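Local coordinates for HTH marR-type domain-containing protein (Streptococcus agalactiae serotype III, PDB 7DVR) that binds heme and, as a MarR-family helix-turn-helix protein, probably acts as a heme-responsive transcriptional regulator that binds DNA, at residues 49-52 with 53-56. Residues are numbered along the deposited sequence; the frame is centred on the assembly and turned at random. Where two conformers were deposited one is given.
Sequences DMSI and KDAE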
loop_
_atom_site.group_PDB
_atom_site.type_symbol
_atom_site.label_atom_id
_atom_site.label_comp_id
_atom_site.label_asym_id
_atom_site.label_seq_id
_atom_site.Cartn_x
_atom_site.Cartn_y
_atom_site.Cartn_z
ATOM N N ASP A 49 15.722 -16.435 -29.179
ATOM C CA ASP A 49 16.462 -15.184 -28.948
ATOM C C ASP A 49 15.471 -14.120 -28.523
ATOM O O ASP A 49 14.299 -14.225 -28.781
ATOM C CB ASP A 49 17.250 -14.796 -30.186
ATOM C CG ASP A 49 18.457 -15.684 -30.401
ATOM O OD1 ASP A 49 19.466 -15.568 -29.629
ATOM O OD2 ASP A 49 18.361 -16.545 -31.305
ATOM N N MET A 50 16.016 -13.060 -27.990
ATOM C CA MET A 50 15.244 -11.926 -27.472
ATOM C C MET A 50 15.907 -10.647 -27.960
ATOM O O MET A 50 16.993 -10.389 -27.581
ATOM C CB MET A 50 15.164 -11.964 -25.945
ATOM C CG MET A 50 14.520 -10.717 -25.318
ATOM S SD MET A 50 14.715 -10.732 -23.340
ATOM C CE MET A 50 13.655 -12.174 -23.053
ATOM N N SER A 51 15.185 -9.899 -28.763
ATOM C CA SER A 51 15.649 -8.563 -29.195
ATOM C C SER A 51 15.117 -7.555 -28.151
ATOM O O SER A 51 14.204 -7.866 -27.334
ATOM C CB SER A 51 15.295 -8.270 -30.604
ATOM O OG SER A 51 13.887 -8.355 -30.751
ATOM N N ILE A 52 15.523 -6.306 -28.305
ATOM C CA ILE A 52 14.936 -5.247 -27.452
ATOM C C ILE A 52 13.452 -5.135 -27.764
ATOM O O ILE A 52 12.657 -5.041 -26.851
ATOM C CB ILE A 52 15.729 -3.955 -27.600
ATOM C CG1 ILE A 52 17.160 -4.205 -27.106
ATOM C CG2 ILE A 52 15.049 -2.863 -26.811
ATOM C CD1 ILE A 52 18.155 -3.154 -27.464
ATOM N N LYS A 53 13.097 -5.253 -29.032
ATOM C CA LYS A 53 11.687 -5.273 -29.419
ATOM C C LYS A 53 10.994 -6.427 -28.704
ATOM O O LYS A 53 9.893 -6.240 -28.294
ATOM C CB LYS A 53 11.564 -5.459 -30.936
ATOM C CG LYS A 53 10.181 -5.891 -31.356
ATOM C CD LYS A 53 9.869 -5.527 -32.820
ATOM C CE LYS A 53 8.481 -5.951 -33.260
ATOM N NZ LYS A 53 8.438 -7.369 -33.686
ATOM N N ASP A 54 11.578 -7.616 -28.636
ATOM C CA ASP A 54 10.881 -8.721 -27.935
ATOM C C ASP A 54 10.716 -8.307 -26.481
ATOM O O ASP A 54 9.644 -8.596 -25.885
ATOM C CB ASP A 54 11.592 -10.066 -28.126
ATOM C CG ASP A 54 11.613 -10.564 -29.567
ATOM O OD1 ASP A 54 10.596 -10.513 -30.220
ATOM O OD2 ASP A 54 12.640 -11.028 -30.009
ATOM N N ALA A 55 11.749 -7.682 -25.900
ATOM C CA ALA A 55 11.674 -7.275 -24.476
ATOM C C ALA A 55 10.449 -6.365 -24.244
ATOM O O ALA A 55 9.634 -6.672 -23.345
ATOM C CB ALA A 55 12.965 -6.636 -24.024
ATOM N N GLU A 56 10.301 -5.299 -25.043
ATOM C CA GLU A 56 9.108 -4.394 -25.009
ATOM C C GLU A 56 7.812 -5.212 -24.990
ATOM O O GLU A 56 6.938 -4.979 -24.140
ATOM C CB GLU A 56 9.014 -3.485 -26.243
ATOM C CG GLU A 56 10.156 -2.505 -26.419
ATOM C CD GLU A 56 10.366 -1.963 -27.826
ATOM O OE1 GLU A 56 9.407 -1.775 -28.534
ATOM O OE2 GLU A 56 11.513 -1.730 -28.185
#
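S51 and D54 lock onto each other in a reciprocal capping box at the start of helix 52-59, each side chain taking a hydrogen bond from the other's backbone N-H. S51 occupies the N-cap position, with OG flanked by its backbone N and carbonyl carbon (chi1 58°), facing the helix start, and from there it accepts the N-H of D54 at 3.2 Å between D54 N and S51 OG. In return, S51 N gives a nearly straight bond (171°) to D54 OD2, 3.1 Å away, reaching it on the anti side of the carboxylate and 25° out of its plane. S51 OG also lies 3.0 Å from D54 OD2, a weak bond that is not settled, because the hydroxyl proton could go to another acceptor. D54 CG stands beside its own backbone N (chi1 -64°), which turns the carboxylate back toward S51 N and OG. Its charge would probably also interact favourably with the helix dipole at this N-terminal end.

Regular helical bonding begins at once, from A55 N to S51 O at 2.8 Å and from E56 N to I52 O at 3.0 Å. M50 CG rests 4.1 Å from D54 CB, the two side chains running in opposite senses alongside one another.

The cap joins the short strand 50-51, whose M50 makes backbone bonds with L93 of strand 91-95, to helix 52-59, the helix that precedes helix 63-75 in the winged helix-turn-helix domain. M50 and A55 pack on L38 of helix 34-44, whereas I52 and E56 touch A66 of helix 63-75.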